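Local coordinates for protein Cfl (Pectobacterium brasiliense, PDB 7A9J) that probably activates carboxylic acids such as coronafacic acid with ATP for amide ligation, at residues A[110-115]-A[138-143]; A[372-377]-A[409-414]. The protein carries 1 engineered substitution. One frame throughout, in Å; residues are numbered along the deposited sequence.

Overall arrangement
From the N terminus, interaction 1 comes first. It joins 110-115, on helix 108-117, to 138-143, the turn between helix 134-138 and strand 145-148, and so closes a loop that contains strand 122-125. Helix and turn thereby pack together beside the five-stranded parallel sheet to which strands 122-125 and 145-148 belong. Interaction 2 follows much later, pairing the start of strand 376-381 with strand 408-412 across an intervening 31 residues of strands and loops without helix. The two are in series, neither nested nor crossed, and lie on opposite sides of the chain's centre, with centres 46 Å apart and nearest atoms about 25 Å apart.

Interaction 1. Residues A[110-115]-A[138-143]; sequences EVKNLI and ESCTML
Lys112 and Cys140 mark the closest approach of the two backbones, their CA atoms 7.2 Å apart, a spacing that leaves the contact entirely to side chains. Residues 110-115 are helical, whereas 138-143 has no regular structure until a type I beta turn runs from Cys140 to Leu143, closed by a bond from Leu143 N to Cys140 O of 2.9 Å. That turn brings Cys140 and Leu143 to the same side, facing Ile115, which stands one helical turn beyond Lys112.

The branch methyl CG2 of Ile115 does the apolar work. It lies 3.6 Å from Cys140 SG and 3.9 Å from Leu143 CD2, touching both the sulfur and the leucine fork, which lie to one side of it. With CG2 anti to the backbone N, the other branch, CG1 (chi1 -72°), is turned aside, so that CG2 is the branch that meets the turn. The compact sulfur suits a place that it shares with Lys112, whose CG comes within 3.9 Å of Cys140 SG. Ile115 and Leu143 also both touch Ile137 and Tyr123, so their contact continues into helix 134-138 and strand 122-125.

Lys112 stretches past the sulfur with its chain extended from a chi1 of 177°. Its NZ gives a weak hydrogen bond of 2.9 Å to Ser139 OG, while CE lies 3.1 Å from the same oxygen. The stronger partner of this hydroxyl is Glu136 O, near the end of helix 134-138, which leaves the lysine a secondary role.

An apolar patch of one methyl, a thiol and a leucine fork, with an extended amine at the partly exposed margin, joins helix 108-117 to the turn leading into strand 145-148, next to the parallel sheet; the weak polar link probably adds little to that hold.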
ATOM      1  N   GLU A 110      17.350  -4.377 -12.436  1.00 38.75           N
ATOM      2  CA  GLU A 110      16.807  -4.784 -11.150  1.00 40.49           C
ATOM      3  C   GLU A 110      15.925  -6.009 -11.288  1.00 49.03           C
ATOM      4  O   GLU A 110      15.903  -6.882 -10.407  1.00 42.63           O
ATOM      5  CB  GLU A 110      16.017  -3.631 -10.548  1.00 40.68           C
ATOM      6  CG  GLU A 110      16.987  -2.578  -9.928  1.00 43.82           C
ATOM      7  CD  GLU A 110      16.331  -1.231  -9.683  1.00 59.89           C
ATOM      8  OE1 GLU A 110      15.181  -1.028 -10.110  1.00 49.41           O
ATOM      9  OE2 GLU A 110      16.975  -0.359  -9.066  1.00 62.13           O
ATOM     10  N   VAL A 111      15.153  -6.060 -12.367  1.00 37.03           N
ATOM     11  CA  VAL A 111      14.333  -7.236 -12.648  1.00 37.48           C
ATOM     12  C   VAL A 111      15.222  -8.458 -12.809  1.00 34.65           C
ATOM     13  O   VAL A 111      14.983  -9.495 -12.192  1.00 38.11           O
ATOM     14  CB  VAL A 111      13.493  -6.986 -13.905  1.00 38.78           C
ATOM     15  CG1 VAL A 111      12.871  -8.335 -14.400  1.00 39.20           C
ATOM     16  CG2 VAL A 111      12.409  -5.959 -13.602  1.00 35.97           C
ATOM     17  N   LYS A 112      16.297  -8.325 -13.602  1.00 39.60           N
ATOM     18  CA  LYS A 112      17.224  -9.436 -13.755  1.00 43.47           C
ATOM     19  C   LYS A 112      17.807  -9.865 -12.410  1.00 47.54           C
ATOM     20  O   LYS A 112      17.858 -11.063 -12.095  1.00 44.02           O
ATOM     21  CB  LYS A 112      18.321  -9.060 -14.734  1.00 43.94           C
ATOM     22  CG  LYS A 112      19.399 -10.167 -14.895  1.00 49.41           C
ATOM     23  CD  LYS A 112      20.343  -9.945 -16.069  1.00 60.95           C
ATOM     24  CE  LYS A 112      21.025 -11.265 -16.460  1.00 49.03           C
ATOM     25  NZ  LYS A 112      22.254 -11.004 -17.281  1.00 52.02           N
ATOM     26  N   ASN A 113      18.200  -8.896 -11.581  1.00 41.57           N
ATOM     27  CA  ASN A 113      18.742  -9.240 -10.268  1.00 46.39           C
ATOM     28  C   ASN A 113      17.763 -10.069  -9.441  1.00 40.37           C
ATOM     29  O   ASN A 113      18.164 -11.060  -8.812  1.00 41.99           O
ATOM     30  CB  ASN A 113      19.134  -7.984  -9.495  1.00 43.39           C
ATOM     31  CG  ASN A 113      19.768  -8.335  -8.159  1.00 55.45           C
ATOM     32  OD1 ASN A 113      20.770  -9.045  -8.116  1.00 52.14           O
ATOM     33  ND2 ASN A 113      19.152  -7.898  -7.067  1.00 56.47           N
ATOM     34  N   LEU A 114      16.470  -9.692  -9.427  1.00 39.88           N
ATOM     35  CA  LEU A 114      15.497 -10.472  -8.659  1.00 38.78           C
ATOM     36  C   LEU A 114      15.234 -11.842  -9.271  1.00 43.24           C
ATOM     37  O   LEU A 114      15.009 -12.812  -8.543  1.00 36.40           O
ATOM     38  CB  LEU A 114      14.172  -9.717  -8.516  1.00 36.12           C
ATOM     39  CG  LEU A 114      14.318  -8.467  -7.636  1.00 41.71           C
ATOM     40  CD1 LEU A 114      12.914  -8.026  -7.176  1.00 44.91           C
ATOM     41  CD2 LEU A 114      15.260  -8.665  -6.435  1.00 46.00           C
ATOM     42  N   ILE A 115      15.176 -11.938 -10.596  1.00 36.43           N
ATOM     43  CA  ILE A 115      14.985 -13.258 -11.195  1.00 39.77           C
ATOM     44  C   ILE A 115      16.109 -14.181 -10.773  1.00 38.81           C
ATOM     45  O   ILE A 115      15.876 -15.342 -10.401  1.00 42.04           O
ATOM     46  CB  ILE A 115      14.900 -13.147 -12.726  1.00 36.00           C
ATOM     47  CG1 ILE A 115      13.563 -12.501 -13.112  1.00 37.91           C
ATOM     48  CG2 ILE A 115      15.017 -14.536 -13.408  1.00 37.16           C
ATOM     49  CD1 ILE A 115      13.495 -12.224 -14.624  1.00 38.57           C
ATOM     50  N   GLU A 138      15.929 -13.066 -20.935  1.00 40.84           N
ATOM     51  CA  GLU A 138      16.362 -14.221 -21.710  1.00 47.94           C
ATOM     52  C   GLU A 138      17.792 -14.622 -21.427  1.00 56.35           C
ATOM     53  O   GLU A 138      18.202 -15.707 -21.856  1.00 54.93           O
ATOM     54  CB  GLU A 138      16.161 -13.961 -23.206  1.00 46.66           C
ATOM     55  CG  GLU A 138      14.662 -13.882 -23.513  1.00 44.42           C
ATOM     56  CD  GLU A 138      14.316 -13.758 -25.012  1.00 48.75           C
ATOM     57  OE1 GLU A 138      15.104 -13.147 -25.792  1.00 53.17           O
ATOM     58  OE2 GLU A 138      13.230 -14.277 -25.413  1.00 48.83           O
ATOM     59  N   SER A 139      18.557 -13.792 -20.726  1.00 49.91           N
ATOM     60  CA  SER A 139      19.910 -14.169 -20.356  1.00 57.20           C
ATOM     61  C   SER A 139      19.980 -14.807 -18.964  1.00 60.87           C
ATOM     62  O   SER A 139      21.084 -15.115 -18.494  1.00 57.69           O
ATOM     63  CB  SER A 139      20.827 -12.942 -20.430  1.00 55.89           C
ATOM     64  OG  SER A 139      20.483 -12.021 -19.401  1.00 55.62           O
ATOM     65  N   CYS A 140      18.836 -15.040 -18.315  1.00 49.30           N
ATOM     66  CA  CYS A 140      18.762 -15.718 -17.016  1.00 46.78           C
ATOM     67  C   CYS A 140      18.730 -17.222 -17.254  1.00 53.77           C
ATOM     68  O   CYS A 140      17.676 -17.796 -17.524  1.00 53.59           O
ATOM     69  CB  CYS A 140      17.540 -15.260 -16.234  1.00 45.56           C
ATOM     70  SG  CYS A 140      17.637 -13.532 -15.645  1.00 48.58           S
ATOM     71  N   THR A 141      19.877 -17.878 -17.125  1.00 52.87           N
ATOM     72  CA  THR A 141      19.954 -19.223 -17.681  1.00 57.08           C
ATOM     73  C   THR A 141      19.215 -20.248 -16.850  1.00 54.52           C
ATOM     74  O   THR A 141      19.007 -21.373 -17.328  1.00 66.68           O
ATOM     75  CB  THR A 141      21.410 -19.654 -17.839  1.00 68.59           C
ATOM     76  OG1 THR A 141      22.040 -19.655 -16.553  1.00 75.07           O
ATOM     77  CG2 THR A 141      22.116 -18.703 -18.785  1.00 64.50           C
ATOM     78  N   MET A 142      18.825 -19.893 -15.629  1.00 56.70           N
ATOM     79  CA  MET A 142      17.996 -20.756 -14.816  1.00 51.32           C
ATOM     80  C   MET A 142      16.541 -20.784 -15.284  1.00 50.93           C
ATOM     81  O   MET A 142      15.804 -21.701 -14.892  1.00 49.83           O
ATOM     82  CB  MET A 142      18.093 -20.299 -13.363  1.00 53.05           C
ATOM     83  CG  MET A 142      17.535 -21.254 -12.368  1.00 61.67           C
ATOM     84  SD  MET A 142      18.243 -21.005 -10.724  1.00 96.15           S
ATOM     85  CE  MET A 142      17.269 -22.207  -9.816  1.00 69.36           C
ATOM     86  N   LEU A 143      16.111 -19.846 -16.136  1.00 50.85           N
ATOM     87  CA  LEU A 143      14.718 -19.835 -16.627  1.00 46.79           C
ATOM     88  C   LEU A 143      14.511 -20.944 -17.651  1.00 52.30           C
ATOM     89  O   LEU A 143      14.986 -20.851 -18.783  1.00 49.39           O
ATOM     90  CB  LEU A 143      14.366 -18.487 -17.240  1.00 46.54           C
ATOM     91  CG  LEU A 143      14.287 -17.353 -16.200  1.00 40.64           C
ATOM     92  CD1 LEU A 143      13.915 -16.058 -16.914  1.00 45.72           C
ATOM     93  CD2 LEU A 143      13.298 -17.614 -15.037  1.00 38.43           C
TER

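Interaction 2. Residues A[372-377]-A[409-414]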
ATOM      1  N   GLN A 372       9.172   5.829  30.273  1.00 58.39           N
ATOM      2  CA  GLN A 372       8.677   6.499  31.479  1.00 64.56           C
ATOM      3  C   GLN A 372       7.754   7.667  31.120  1.00 63.00           C
ATOM      4  O   GLN A 372       7.840   8.757  31.694  1.00 63.55           O
ATOM      5  CB  GLN A 372       9.833   6.956  32.363  1.00 62.70           C
ATOM      6  CG  GLN A 372      10.506   5.822  33.086  1.00 64.00           C
ATOM      7  CD  GLN A 372       9.593   5.168  34.124  1.00 52.81           C
ATOM      8  OE1 GLN A 372       9.276   5.772  35.146  1.00 60.66           O
ATOM      9  NE2 GLN A 372       9.159   3.938  33.840  1.00 65.66           N
ATOM     10  N   SER A 373       6.869   7.428  30.147  1.00 60.23           N
ATOM     11  CA  SER A 373       5.883   8.409  29.693  1.00 72.62           C
ATOM     12  C   SER A 373       4.824   7.657  28.898  1.00 62.21           C
ATOM     13  O   SER A 373       4.982   6.465  28.621  1.00 63.75           O
ATOM     14  CB  SER A 373       6.525   9.505  28.839  1.00 75.09           C
ATOM     15  OG  SER A 373       6.330   9.201  27.471  1.00 57.82           O
ATOM     16  N   SER A 374       3.747   8.362  28.496  1.00 57.85           N
ATOM     17  CA  SER A 374       2.712   7.678  27.726  1.00 66.79           C
ATOM     18  C   SER A 374       3.074   7.498  26.252  1.00 54.99           C
ATOM     19  O   SER A 374       2.365   6.755  25.544  1.00 54.86           O
ATOM     20  CB  SER A 374       1.372   8.421  27.823  1.00 70.16           C
ATOM     21  OG  SER A 374       1.492   9.748  27.332  1.00 80.78           O
ATOM     22  N   ASN A 375       4.124   8.170  25.748  1.00 50.14           N
ATOM     23  CA  ASN A 375       4.439   8.100  24.302  1.00 48.86           C
ATOM     24  C   ASN A 375       5.665   7.220  24.054  1.00 44.94           C
ATOM     25  O   ASN A 375       6.667   7.330  24.783  1.00 53.01           O
ATOM     26  CB  ASN A 375       4.721   9.517  23.772  1.00 58.68           C
ATOM     27  CG  ASN A 375       3.619  10.513  24.144  1.00 50.00           C
ATOM     28  OD1 ASN A 375       2.434  10.155  24.211  1.00 56.20           O
ATOM     29  ND2 ASN A 375       3.986  11.748  24.337  1.00 55.21           N
ATOM     30  N   GLY A 376       5.609   6.355  23.029  1.00 43.95           N
ATOM     31  CA  GLY A 376       6.839   5.634  22.751  1.00 45.09           C
ATOM     32  C   GLY A 376       6.790   4.976  21.394  1.00 39.53           C
ATOM     33  O   GLY A 376       5.791   5.052  20.680  1.00 38.86           O
ATOM     34  N   GLU A 377       7.897   4.328  21.039  1.00 41.51           N
ATOM     35  CA  GLU A 377       7.937   3.615  19.761  1.00 40.58           C
ATOM     36  C   GLU A 377       6.953   2.447  19.698  1.00 38.51           C
ATOM     37  O   GLU A 377       6.886   1.621  20.610  1.00 39.54           O
ATOM     38  CB  GLU A 377       9.360   3.108  19.480  1.00 45.33           C
ATOM     39  CG  GLU A 377       9.412   2.471  18.089  1.00 46.76           C
ATOM     40  CD  GLU A 377      10.810   2.053  17.638  1.00 60.27           C
ATOM     41  OE1 GLU A 377      11.740   2.013  18.486  1.00 54.66           O
ATOM     42  OE2 GLU A 377      10.949   1.751  16.427  1.00 52.37           O
ATOM     43  N   LEU A 409       6.277   6.760  16.595  1.00 38.32           N
ATOM     44  CA  LEU A 409       5.881   7.062  17.969  1.00 34.47           C
ATOM     45  C   LEU A 409       4.362   7.086  18.080  1.00 33.10           C
ATOM     46  O   LEU A 409       3.683   7.628  17.210  1.00 34.56           O
ATOM     47  CB  LEU A 409       6.402   8.413  18.348  1.00 39.31           C
ATOM     48  CG  LEU A 409       7.924   8.515  18.339  1.00 41.04           C
ATOM     49  CD1 LEU A 409       8.358   9.899  18.816  1.00 42.54           C
ATOM     50  CD2 LEU A 409       8.460   7.474  19.311  1.00 49.71           C
ATOM     51  N   VAL A 410       3.832   6.530  19.155  1.00 36.33           N
ATOM     52  CA  VAL A 410       2.381   6.486  19.343  1.00 32.37           C
ATOM     53  C   VAL A 410       2.065   6.657  20.827  1.00 33.46           C
ATOM     54  O   VAL A 410       2.931   6.586  21.714  1.00 35.95           O
ATOM     55  CB  VAL A 410       1.721   5.182  18.851  1.00 30.91           C
ATOM     56  CG1 VAL A 410       1.867   5.003  17.324  1.00 31.77           C
ATOM     57  CG2 VAL A 410       2.289   3.989  19.646  1.00 34.67           C
ATOM     58  N   ARG A 411       0.772   6.860  21.085  1.00 35.00           N
ATOM     59  CA  ARG A 411       0.204   6.801  22.410  1.00 33.84           C
ATOM     60  C   ARG A 411      -1.104   6.063  22.253  1.00 34.95           C
ATOM     61  O   ARG A 411      -1.808   6.285  21.271  1.00 35.86           O
ATOM     62  CB  ARG A 411      -0.070   8.199  22.997  1.00 35.24           C
ATOM     63  CG  ARG A 411      -0.824   8.137  24.279  1.00 47.22           C
ATOM     64  CD  ARG A 411      -1.011   9.531  24.858  1.00 50.41           C
ATOM     65  NE  ARG A 411      -1.818  10.406  23.991  1.00 51.08           N
ATOM     66  CZ  ARG A 411      -1.310  11.470  23.361  1.00 50.32           C
ATOM     67  NH1 ARG A 411      -0.016  11.763  23.459  1.00 56.82           N
ATOM     68  NH2 ARG A 411      -2.102  12.252  22.646  1.00 56.89           N
ATOM     69  N   GLN A 412      -1.414   5.154  23.169  1.00 36.25           N
ATOM     70  CA  GLN A 412      -2.619   4.359  22.991  1.00 35.69           C
ATOM     71  C   GLN A 412      -3.690   4.951  23.900  1.00 36.28           C
ATOM     72  O   GLN A 412      -3.453   5.163  25.074  1.00 38.43           O
ATOM     73  CB  GLN A 412      -2.351   2.903  23.320  1.00 37.20           C
ATOM     74  CG  GLN A 412      -3.508   1.948  23.048  1.00 38.55           C
ATOM     75  CD  GLN A 412      -3.185   0.659  23.750  1.00 56.01           C
ATOM     76  OE1 GLN A 412      -2.827  -0.311  23.124  1.00 44.41           O
ATOM     77  NE2 GLN A 412      -3.205   0.685  25.085  1.00 65.75           N
ATOM     78  N   GLU A 413      -4.855   5.246  23.332  1.00 32.76           N
ATOM     79  CA  GLU A 413      -5.935   5.821  24.137  1.00 34.43           C
ATOM     80  C   GLU A 413      -6.692   4.697  24.846  1.00 33.70           C
ATOM     81  O   GLU A 413      -6.520   3.495  24.561  1.00 36.21           O
ATOM     82  CB  GLU A 413      -6.913   6.608  23.237  1.00 42.86           C
ATOM     83  CG  GLU A 413      -6.251   7.769  22.451  1.00 42.19           C
ATOM     84  CD  GLU A 413      -6.578   9.122  23.038  1.00 62.87           C
ATOM     85  OE1 GLU A 413      -7.267   9.892  22.336  1.00 69.04           O
ATOM     86  OE2 GLU A 413      -6.175   9.407  24.197  1.00 72.05           O
ATOM     87  N   ASN A 414      -7.594   5.121  25.722  1.00 39.26           N
ATOM     88  CA  ASN A 414      -8.409   4.198  26.494  1.00 42.13           C
ATOM     89  C   ASN A 414      -9.201   3.242  25.636  1.00 38.04           C
ATOM     90  O   ASN A 414      -9.349   2.078  25.996  1.00 40.86           O
ATOM     91  CB  ASN A 414      -9.327   5.007  27.385  1.00 38.63           C
ATOM     92  CG  ASN A 414      -8.556   5.600  28.580  1.00 62.45           C
ATOM     93  OD1 ASN A 414      -7.586   4.983  29.049  1.00 62.14           O
ATOM     94  ND2 ASN A 414      -8.939   6.797  29.036  1.00 69.87           N
TER
HETATM   95  O   HOH W   1       0.367   4.801  25.393  1.00 37.90           O
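Asn375 OD1 takes hydrogen bonds from two side chains: Arg411 NH1, across the strands at 3.0 Å, and, weakly, Ser374 OG. The arginine approaches with its guanidinium edge, the oxygen lying near that plane, while NH1 is tilted 27° from the plane of the amide carbonyl. Asn375 and Arg411 run side by side with their flat groups turned 50° apart and unstacked, and the oxygen also lies against the arginine's aliphatic chain. The bend at chi3 (63°) turns NH1 toward the amide oxygen, and Arg411 CD passes 3.5 Å from Ser374 OG. The arginine donor identifies the oxygen end of the amide, and the bond of Asn375 ND2 to Tyr436 OH agrees with that flip.

The backbones join as antiparallel strands. Gly376 and Val410 form a hydrogen-bonded pair, with Gly376 N to Val410 O at 3.0 Å and Val410 N to Gly376 O at 2.9 Å; Glu377 and Leu409 follow as a non-hydrogen-bonded pair. Leu409 CD2 reaches back over the neighbouring strand to within 3.6 Å of Glu377 N. Glycine adds no side chain to the face that bears Val410, whose CG2 lies 3.8 Å from Gly376 O. Strand 408-412 also pairs with 418-423, Leu409 bonding to Leu421 and Arg411 to Ile419, and 376-381 with 365-368, making this an inner ladder of an antiparallel run.

Where the strands diverge, a water donates to Ser374 O and accepts from Gln412 N. Ser373 OG, accepting from Asn375 N, makes an ST turn just ahead of the pairing. Direct bonds thus give way to a water bridge, and the amide-guanidinium bond adds a side-chain link at the partly exposed end.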